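Local coordinates for protein racemase (Pseudovibrio sp. JE062, PDB 3MKC) that is a member of the mandelate racemase/muconate lactonizing enzyme family, built from an enolase-type N-terminal domain and a C-terminal domain of the TIM-barrel class, at residues Arg299-Glu302 with Met303-Asn307; Ala85-Asp88 with Ala89-Ala93; Met265-Thr268 with Arg269-Glu273. All coordinates share one frame; numbering follows the deposited sequence.

Contact 1 (Arg299-Glu302 with Met303-Asn307)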
ATOM      1  N   ARG A 299       3.973 -13.119   3.152  1.00 11.49           N
ATOM      2  CA  ARG A 299       5.147 -13.628   3.859  1.00  9.32           C
ATOM      3  C   ARG A 299       5.593 -12.628   4.907  1.00  9.31           C
ATOM      4  O   ARG A 299       5.945 -12.994   6.029  1.00 10.82           O
ATOM      5  CB  ARG A 299       6.295 -13.909   2.889  1.00 10.76           C
ATOM      6  CG  ARG A 299       6.114 -15.217   2.137  1.00 13.91           C
ATOM      7  CD  ARG A 299       7.341 -15.575   1.332  1.00 16.17           C
ATOM      8  NE  ARG A 299       7.483 -14.751   0.136  1.00 15.06           N
ATOM      9  CZ  ARG A 299       7.288 -15.199  -1.105  1.00 18.28           C
ATOM     10  NH1 ARG A 299       6.937 -16.458  -1.311  1.00 20.03           N
ATOM     11  NH2 ARG A 299       7.468 -14.393  -2.142  1.00 14.89           N
ATOM     12  N   ILE A 300       5.567 -11.357   4.528  1.00  9.54           N
ATOM     13  CA  ILE A 300       5.964 -10.286   5.421  1.00  9.15           C
ATOM     14  C   ILE A 300       5.065 -10.217   6.651  1.00  9.95           C
ATOM     15  O   ILE A 300       5.541 -10.040   7.771  1.00 10.09           O
ATOM     16  CB  ILE A 300       5.907  -8.941   4.691  1.00  9.94           C
ATOM     17  CG1 ILE A 300       7.008  -8.899   3.632  1.00 10.81           C
ATOM     18  CG2 ILE A 300       6.014  -7.790   5.686  1.00  9.47           C
ATOM     19  CD1 ILE A 300       6.946  -7.675   2.732  1.00 12.50           C
ATOM     20  N   THR A 301       3.761 -10.368   6.448  1.00  9.70           N
ATOM     21  CA  THR A 301       2.841 -10.277   7.567  1.00  8.56           C
ATOM     22  C   THR A 301       2.907 -11.458   8.531  1.00  9.33           C
ATOM     23  O   THR A 301       2.803 -11.280   9.742  1.00  9.75           O
ATOM     24  CB  THR A 301       1.394 -10.098   7.069  1.00  7.72           C
ATOM     25  OG1 THR A 301       1.332  -8.949   6.216  1.00 11.64           O
ATOM     26  CG2 THR A 301       0.449  -9.880   8.248  1.00 12.39           C
ATOM     27  N   GLU A 302       3.078 -12.664   8.002  1.00  9.83           N
ATOM     28  CA  GLU A 302       3.140 -13.835   8.866  1.00 10.46           C
ATOM     29  C   GLU A 302       4.403 -13.749   9.702  1.00  9.95           C
ATOM     30  O   GLU A 302       4.406 -14.150  10.858  1.00 11.77           O
ATOM     31  CB  GLU A 302       3.096 -15.129   8.042  1.00 11.28           C
ATOM     32  CG  GLU A 302       1.773 -15.279   7.275  1.00 16.75           C
ATOM     33  CD  GLU A 302       1.543 -16.667   6.677  1.00 21.58           C
ATOM     34  OE1 GLU A 302       2.522 -17.382   6.374  1.00 18.90           O
ATOM     35  OE2 GLU A 302       0.364 -17.031   6.490  1.00 22.26           O
HETATM   36  N   MSE A 303       5.466 -13.203   9.116  1.00  9.41           N
HETATM   37  CA  MSE A 303       6.730 -13.032   9.839  1.00  9.31           C
HETATM   38  C   MSE A 303       6.519 -11.960  10.904  1.00 10.26           C
HETATM   39  O   MSE A 303       6.981 -12.079  12.045  1.00 11.65           O
HETATM   40  CB  MSE A 303       7.842 -12.591   8.875  1.00  9.96           C
HETATM   41  CG  MSE A 303       9.132 -12.089   9.569  1.00 14.78           C
HETATM   42 SE   MSE A 303      10.609 -11.630   8.417  1.00 21.17          SE
HETATM   43  CE  MSE A 303       9.743 -10.316   7.392  1.00 12.18           C
ATOM     44  N   ALA A 304       5.813 -10.908  10.512  1.00 11.20           N
ATOM     45  CA  ALA A 304       5.534  -9.800  11.413  1.00  8.74           C
ATOM     46  C   ALA A 304       4.730 -10.282  12.618  1.00  9.82           C
ATOM     47  O   ALA A 304       5.074  -9.994  13.757  1.00  7.82           O
ATOM     48  CB  ALA A 304       4.772  -8.712  10.674  1.00 11.25           C
ATOM     49  N   THR A 305       3.659 -11.022  12.360  1.00  8.23           N
ATOM     50  CA  THR A 305       2.832 -11.525  13.450  1.00 10.47           C
ATOM     51  C   THR A 305       3.666 -12.313  14.463  1.00 10.26           C
ATOM     52  O   THR A 305       3.508 -12.154  15.676  1.00 10.22           O
ATOM     53  CB  THR A 305       1.714 -12.410  12.901  1.00 10.00           C
ATOM     54  OG1 THR A 305       0.815 -11.599  12.131  1.00 12.66           O
ATOM     55  CG2 THR A 305       0.959 -13.103  14.029  1.00 12.49           C
ATOM     56  N   ALA A 306       4.568 -13.149  13.963  1.00 10.43           N
ATOM     57  CA  ALA A 306       5.406 -13.957  14.845  1.00 11.74           C
ATOM     58  C   ALA A 306       6.311 -13.068  15.699  1.00 12.18           C
ATOM     59  O   ALA A 306       6.718 -13.456  16.790  1.00 16.65           O
ATOM     60  CB  ALA A 306       6.252 -14.927  14.016  1.00 11.98           C
ATOM     61  N   ASN A 307       6.625 -11.880  15.197  1.00 10.78           N
ATOM     62  CA  ASN A 307       7.500 -10.947  15.911  1.00  9.78           C
ATOM     63  C   ASN A 307       6.744  -9.796  16.585  1.00 10.26           C
ATOM     64  O   ASN A 307       7.349  -8.791  16.967  1.00 11.75           O
ATOM     65  CB  ASN A 307       8.545 -10.388  14.938  1.00 11.41           C
ATOM     66  CG  ASN A 307       9.600 -11.415  14.564  1.00 14.19           C
ATOM     67  OD1 ASN A 307      10.551 -11.644  15.317  1.00 16.45           O
ATOM     68  ND2 ASN A 307       9.436 -12.050  13.405  1.00 12.25           N
TER

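Contact 2 (Ala85-Asp88 with Ala89-Ala93)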
ATOM      1  N   ALA A  85       4.730 -19.787  -7.097  1.00 13.53           N
ATOM      2  CA  ALA A  85       5.797 -20.317  -7.939  1.00 12.08           C
ATOM      3  C   ALA A  85       6.216 -19.330  -9.025  1.00 12.51           C
ATOM      4  O   ALA A  85       7.397 -19.214  -9.339  1.00 12.94           O
ATOM      5  CB  ALA A  85       5.363 -21.637  -8.567  1.00 12.22           C
ATOM      6  N   ILE A  86       5.252 -18.624  -9.606  1.00 13.06           N
ATOM      7  CA  ILE A  86       5.569 -17.653 -10.649  1.00 12.41           C
ATOM      8  C   ILE A  86       6.376 -16.509 -10.033  1.00 11.66           C
ATOM      9  O   ILE A  86       7.298 -15.980 -10.648  1.00 13.24           O
ATOM     10  CB  ILE A  86       4.292 -17.104 -11.298  1.00 13.37           C
ATOM     11  CG1 ILE A  86       3.521 -18.258 -11.945  1.00 14.63           C
ATOM     12  CG2 ILE A  86       4.646 -16.042 -12.339  1.00 14.53           C
ATOM     13  CD1 ILE A  86       2.142 -17.889 -12.433  1.00 14.31           C
ATOM     14  N   TRP A  87       6.024 -16.142  -8.806  1.00 12.41           N
ATOM     15  CA  TRP A  87       6.726 -15.083  -8.086  1.00 12.17           C
ATOM     16  C   TRP A  87       8.205 -15.463  -8.011  1.00 11.07           C
ATOM     17  O   TRP A  87       9.078 -14.672  -8.376  1.00 13.61           O
ATOM     18  CB  TRP A  87       6.179 -14.961  -6.660  1.00 13.21           C
ATOM     19  CG  TRP A  87       6.504 -13.663  -5.960  1.00 10.89           C
ATOM     20  CD1 TRP A  87       5.665 -12.598  -5.783  1.00 11.30           C
ATOM     21  CD2 TRP A  87       7.742 -13.307  -5.325  1.00 10.80           C
ATOM     22  NE1 TRP A  87       6.301 -11.602  -5.076  1.00 12.00           N
ATOM     23  CE2 TRP A  87       7.577 -12.011  -4.783  1.00 11.39           C
ATOM     24  CE3 TRP A  87       8.976 -13.956  -5.161  1.00 11.90           C
ATOM     25  CZ2 TRP A  87       8.598 -11.351  -4.086  1.00 12.59           C
ATOM     26  CZ3 TRP A  87       9.996 -13.298  -4.466  1.00 11.20           C
ATOM     27  CH2 TRP A  87       9.795 -12.009  -3.939  1.00 11.20           C
ATOM     28  N   ASP A  88       8.475 -16.675  -7.531  1.00 11.45           N
ATOM     29  CA  ASP A  88       9.846 -17.153  -7.395  1.00 11.20           C
ATOM     30  C   ASP A  88      10.565 -17.199  -8.733  1.00 12.27           C
ATOM     31  O   ASP A  88      11.750 -16.864  -8.820  1.00 11.83           O
ATOM     32  CB  ASP A  88       9.888 -18.557  -6.767  1.00 14.10           C
ATOM     33  CG  ASP A  88       9.561 -18.555  -5.281  1.00 16.88           C
ATOM     34  OD1 ASP A  88       9.615 -17.477  -4.648  1.00 16.39           O
ATOM     35  OD2 ASP A  88       9.264 -19.641  -4.745  1.00 18.03           O
ATOM     36  N   ALA A  89       9.844 -17.614  -9.771  1.00 12.11           N
ATOM     37  CA  ALA A  89      10.427 -17.728 -11.103  1.00 12.57           C
ATOM     38  C   ALA A  89      10.846 -16.374 -11.643  1.00 11.37           C
ATOM     39  O   ALA A  89      11.935 -16.230 -12.202  1.00 12.27           O
ATOM     40  CB  ALA A  89       9.430 -18.386 -12.054  1.00 13.69           C
HETATM   41  N   MSE A  90       9.977 -15.384 -11.485  1.00 12.45           N
HETATM   42  CA  MSE A  90      10.269 -14.042 -11.958  1.00 12.66           C
HETATM   43  C   MSE A  90      11.429 -13.450 -11.161  1.00 12.69           C
HETATM   44  O   MSE A  90      12.382 -12.902 -11.734  1.00 12.24           O
HETATM   45  CB  MSE A  90       9.035 -13.141 -11.818  1.00 12.86           C
HETATM   46  CG  MSE A  90       7.894 -13.453 -12.783  1.00 17.70           C
HETATM   47 SE   MSE A  90       6.497 -12.125 -12.682  1.00 24.48          SE
HETATM   48  CE  MSE A  90       5.827 -12.592 -10.936  1.00 18.22           C
ATOM     49  N   TYR A  91      11.344 -13.561  -9.838  1.00 12.38           N
ATOM     50  CA  TYR A  91      12.387 -13.026  -8.967  1.00 11.12           C
ATOM     51  C   TYR A  91      13.752 -13.641  -9.277  1.00 11.56           C
ATOM     52  O   TYR A  91      14.735 -12.928  -9.454  1.00 12.63           O
ATOM     53  CB  TYR A  91      12.044 -13.287  -7.497  1.00 10.42           C
ATOM     54  CG  TYR A  91      13.011 -12.629  -6.532  1.00 10.32           C
ATOM     55  CD1 TYR A  91      12.812 -11.320  -6.102  1.00 10.70           C
ATOM     56  CD2 TYR A  91      14.138 -13.309  -6.067  1.00 11.64           C
ATOM     57  CE1 TYR A  91      13.710 -10.701  -5.228  1.00  9.95           C
ATOM     58  CE2 TYR A  91      15.041 -12.702  -5.199  1.00 11.63           C
ATOM     59  CZ  TYR A  91      14.820 -11.398  -4.781  1.00 10.51           C
ATOM     60  OH  TYR A  91      15.700 -10.799  -3.906  1.00 12.03           O
ATOM     61  N   ASP A  92      13.804 -14.967  -9.340  1.00 12.78           N
ATOM     62  CA  ASP A  92      15.058 -15.658  -9.607  1.00 14.17           C
ATOM     63  C   ASP A  92      15.699 -15.240 -10.924  1.00 12.92           C
ATOM     64  O   ASP A  92      16.913 -15.099 -11.010  1.00 12.54           O
ATOM     65  CB  ASP A  92      14.830 -17.171  -9.627  1.00 16.88           C
ATOM     66  CG  ASP A  92      16.096 -17.941  -9.928  1.00 23.38           C
ATOM     67  OD1 ASP A  92      17.023 -17.923  -9.088  1.00 26.82           O
ATOM     68  OD2 ASP A  92      16.175 -18.558 -11.013  1.00 27.35           O
ATOM     69  N   ALA A  93      14.878 -15.034 -11.950  1.00 13.12           N
ATOM     70  CA  ALA A  93      15.392 -14.685 -13.273  1.00 13.11           C
ATOM     71  C   ALA A  93      15.773 -13.226 -13.476  1.00 13.69           C
ATOM     72  O   ALA A  93      16.344 -12.872 -14.508  1.00 17.15           O
ATOM     73  CB  ALA A  93      14.374 -15.102 -14.339  1.00 11.87           C
TER

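Contact 3 (Met265-Thr268 with Arg269-Glu273)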
HETATM    1  N   MSE A 265       9.017   2.736   2.070  1.00 11.92           N
HETATM    2  CA  MSE A 265       9.625   2.690   0.737  1.00 10.56           C
HETATM    3  C   MSE A 265      10.429   1.435   0.420  1.00 10.88           C
HETATM    4  O   MSE A 265      11.041   1.328  -0.649  1.00 12.23           O
HETATM    5  CB  MSE A 265      10.527   3.913   0.539  1.00 14.46           C
HETATM    6  CG  MSE A 265       9.835   5.254   0.782  1.00 15.77           C
HETATM    7 SE   MSE A 265      10.949   6.759   0.352  1.00 25.67          SE
HETATM    8  CE  MSE A 265      11.813   7.008   2.034  1.00 20.18           C
ATOM      9  N   SER A 266      10.425   0.487   1.345  1.00 11.94           N
ATOM     10  CA  SER A 266      11.186  -0.756   1.190  1.00 10.50           C
ATOM     11  C   SER A 266      10.613  -1.733   0.165  1.00 10.56           C
ATOM     12  O   SER A 266       9.504  -1.549  -0.337  1.00 12.22           O
ATOM     13  CB  SER A 266      11.242  -1.476   2.528  1.00 12.15           C
ATOM     14  OG  SER A 266       9.943  -1.945   2.858  1.00 14.50           O
ATOM     15  N   THR A 267      11.394  -2.769  -0.144  1.00 11.95           N
ATOM     16  CA  THR A 267      10.953  -3.835  -1.049  1.00  9.98           C
ATOM     17  C   THR A 267      11.507  -5.163  -0.530  1.00  9.93           C
ATOM     18  O   THR A 267      12.621  -5.221   0.000  1.00 11.65           O
ATOM     19  CB  THR A 267      11.420  -3.630  -2.516  1.00 10.29           C
ATOM     20  OG1 THR A 267      12.840  -3.809  -2.605  1.00 10.95           O
ATOM     21  CG2 THR A 267      11.022  -2.241  -3.015  1.00 10.38           C
ATOM     22  N   THR A 268      10.693  -6.205  -0.681  1.00  8.77           N
ATOM     23  CA  THR A 268      10.958  -7.581  -0.273  1.00  7.58           C
ATOM     24  C   THR A 268      10.877  -7.832   1.218  1.00  7.53           C
ATOM     25  O   THR A 268      10.952  -6.911   2.033  1.00 10.48           O
ATOM     26  CB  THR A 268      12.326  -8.110  -0.745  1.00  7.68           C
ATOM     27  OG1 THR A 268      13.361  -7.556   0.075  1.00  9.91           O
ATOM     28  CG2 THR A 268      12.565  -7.750  -2.216  1.00  7.73           C
ATOM     29  N   ARG A 269      10.714  -9.102   1.556  1.00  9.33           N
ATOM     30  CA  ARG A 269      10.616  -9.521   2.943  1.00  8.18           C
ATOM     31  C   ARG A 269      11.990  -9.431   3.583  1.00  7.65           C
ATOM     32  O   ARG A 269      12.116  -9.476   4.801  1.00 10.69           O
ATOM     33  CB  ARG A 269      10.100 -10.959   3.010  1.00  9.39           C
ATOM     34  CG  ARG A 269      10.918 -11.953   2.200  1.00 10.21           C
ATOM     35  CD  ARG A 269      10.226 -13.311   2.173  1.00 14.08           C
ATOM     36  NE  ARG A 269      11.026 -14.355   1.533  1.00 13.73           N
ATOM     37  CZ  ARG A 269      11.290 -14.407   0.231  1.00 15.61           C
ATOM     38  NH1 ARG A 269      10.818 -13.472  -0.580  1.00 16.63           N
ATOM     39  NH2 ARG A 269      12.030 -15.394  -0.261  1.00 15.21           N
ATOM     40  N   PHE A 270      13.022  -9.307   2.756  1.00  8.59           N
ATOM     41  CA  PHE A 270      14.384  -9.228   3.283  1.00  8.82           C
ATOM     42  C   PHE A 270      14.624  -7.887   3.960  1.00 10.69           C
ATOM     43  O   PHE A 270      15.265  -7.812   5.016  1.00 11.08           O
ATOM     44  CB  PHE A 270      15.380  -9.455   2.146  1.00 10.19           C
ATOM     45  CG  PHE A 270      15.155 -10.753   1.420  1.00  8.58           C
ATOM     46  CD1 PHE A 270      15.188 -11.956   2.110  1.00  9.38           C
ATOM     47  CD2 PHE A 270      14.861 -10.769   0.063  1.00 11.37           C
ATOM     48  CE1 PHE A 270      14.929 -13.162   1.464  1.00  8.90           C
ATOM     49  CE2 PHE A 270      14.598 -11.966  -0.592  1.00  9.48           C
ATOM     50  CZ  PHE A 270      14.630 -13.165   0.104  1.00 10.42           C
ATOM     51  N   GLU A 271      14.127  -6.818   3.347  1.00  9.52           N
ATOM     52  CA  GLU A 271      14.284  -5.502   3.945  1.00  9.20           C
ATOM     53  C   GLU A 271      13.336  -5.437   5.128  1.00  8.58           C
ATOM     54  O   GLU A 271      13.679  -4.886   6.165  1.00  9.85           O
ATOM     55  CB  GLU A 271      13.955  -4.384   2.942  1.00  8.75           C
ATOM     56  CG  GLU A 271      15.026  -4.242   1.870  1.00 11.21           C
ATOM     57  CD  GLU A 271      14.899  -2.985   1.037  1.00 11.08           C
ATOM     58  OE1 GLU A 271      13.991  -2.162   1.297  1.00 12.96           O
ATOM     59  OE2 GLU A 271      15.727  -2.820   0.115  1.00 11.33           O
ATOM     60  N   ALA A 272      12.145  -6.006   4.970  1.00  8.35           N
ATOM     61  CA  ALA A 272      11.179  -5.994   6.062  1.00  9.02           C
ATOM     62  C   ALA A 272      11.742  -6.682   7.310  1.00  9.97           C
ATOM     63  O   ALA A 272      11.564  -6.199   8.420  1.00 10.55           O
ATOM     64  CB  ALA A 272       9.877  -6.675   5.635  1.00  8.65           C
ATOM     65  N   GLU A 273      12.417  -7.810   7.122  1.00  8.19           N
ATOM     66  CA  GLU A 273      12.976  -8.528   8.257  1.00 10.76           C
ATOM     67  C   GLU A 273      13.978  -7.649   8.998  1.00 10.26           C
ATOM     68  O   GLU A 273      14.018  -7.657  10.226  1.00 11.13           O
ATOM     69  CB  GLU A 273      13.656  -9.821   7.790  1.00 13.27           C
ATOM     70  CG  GLU A 273      14.260 -10.656   8.913  1.00 19.48           C
ATOM     71  CD  GLU A 273      15.634 -10.162   9.338  1.00 26.48           C
ATOM     72  OE1 GLU A 273      16.455  -9.860   8.445  1.00 29.07           O
ATOM     73  OE2 GLU A 273      15.901 -10.087  10.561  1.00 30.42           O
TER
HETATM   74  O   HOH W   1      14.448  -1.678  -2.058  1.00 11.92           O

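Contact 1 (Arg299-Glu302 with Met303-Asn307)
Met303, a selenomethionine, lies one helical turn beyond Arg299: its N donates to Arg299 O over 3.1 Å, and Met303 CB sits 3.4 Å from the same oxygen. A chi1 of 167° puts Met303 CG anti to the backbone N, and the chain, after a straight chi2, bends at its last torsion towards helix 268-277. Ile300 contributes mainly through its backbone. Ile300 O receives Ala304 N at 2.9 Å, and Ala304 CB lies 3.3 Å from that oxygen, while the Ile300 side chain turns away to pack on Arg269 and Cys291. This is the last part of helix 293-306, the helix of a beta-alpha-beta unit between strands 283-284 and 310-311 of the barrel domain. Glu302 also takes part through its carbonyl, meeting Ala306 N at 3.3 Å, as its extended side chain heads outward with a weak, long ion pair to Arg298. Thr305 N bonds to Thr301 O at 2.8 Å; the Thr305 hydroxyl is hydrogen-bonded to Asn334 ND2, beyond the two segments. Where Asn307 leaves helical geometry, its ND2 turns back to Met303 O at 2.8 Å, approaching from 37° above the carbonyl plane, with that oxygen close to the plane of the donating amide.

Contact 2 (Ala85-Asp88 with Ala89-Ala93)
Asp92 N donates to Asp88 O at 2.8 Å, one of four consecutive i to i+4 backbone bonds that define this part of helix 83-93. The bond from Tyr91 N to Trp87 O, 2.9 Å long, is nearly straight at the hydrogen (169°). Met90 N to Ile86 O and Ala89 N to Ala85 O complete the set, the latter at 3.0 Å, so every carbonyl from Ala85 to Asp88 accepts an N-H from the following turn.

Packing follows the same spacing of four residues. Trp87 and Tyr91 both carry CG anti to the backbone N, at -174° for Tyr91, which sends the two side chains off the helix in the same direction and lays them side by side. Their planes differ by only 13°, yet the centroids of the indole six-membered ring and the phenol ring are 5.3 Å apart. The rings are therefore slid past each other with little overlap, and the closest approaches join the six-membered ring of Trp87 to the base of the Tyr91 side chain: Trp87 CZ3 lies 3.7 Å from Tyr91 CB, and Trp87 CH2 lies 3.8 Å from Tyr91 CD1.

Around the helix from this pair, selenomethionine Met90 crosses Ile86. Met90 CG rests 3.4 Å from Ile86 O, and a bend at the last torsion folds the methyl back, placing Met90 CE 3.9 Å from Ile86 CG2.

Helix 83-93 belongs to the N-terminal domain and packs against helix 102-122, where Trp87 touches Met104 and Leu107 and Met90 touches Ile110. On the barrel side, Trp87 NE1 bonds to Gly292 O just before helix 293-306, while Trp87 and Tyr91 reach Arg269 and Phe270 of helix 268-277.

Contact 3 (Met265-Thr268 with Arg269-Glu273)
Thr267 N donates to Glu271 OE1 at 3.0 Å, coming from well above the carboxylate plane, 67° out of it. In return, Thr268 OG1 receives two weak bonds from the first turn, from Phe270 N at 3.2 Å and Glu271 N at 3.4 Å. A chi1 of 76° sets this hydroxyl between backbone N and carbonyl carbon, facing those N-H groups. The ordinary helical bond from Ala272 N to Thr268 O, 3.3 Å long, follows.

Water adds a second link: one molecule donates to Glu271 OE2 at 2.8 Å and also bonds to Thr267 OG1, so both carboxylate oxygens are engaged with the loop.

Van der Waals packing is close as well. The Glu271 methylene lies on the Thr267 carbonyl, with Glu271 CG 3.2 Å from Thr267 O, and a carbon-carbon contact brings Phe270 CD2 to 3.8 Å from Thr268 CB.

Residues 265-268 lead from strand 261-262 into helix 268-277 of the barrel domain. Thr267 and Thr268 touch Met104 of helix 102-122 in the N-terminal domain, whereas Arg269 turns to helix 293-306 and forms a salt bridge with Glu296.

How the contacts relate
The three contacts meet where helix 83-93 of the N-terminal domain lies against two barrel helices. Contacts 1 and 3, centres about 12 Å apart, belong to neighbouring barrel helices: Met303 SE packs 3.6 Å from Glu273 CB. Contact 2 lies about 21 Å from contact 1 and about 17 Å from contact 3, centre to centre, yet its aromatic side chains bridge the gap. Trp87 CD2 is 3.4 Å from Arg299 NH2, in a cation-pi pair, and Tyr91 OH is 3.7 Å from Phe270 CE2. Arg299 and Arg269 come together around Glu296, which forms a salt bridge with each; its carboxylate would probably offset the closeness of Arg299 NE and Arg269 NH1, 3.6 Å apart.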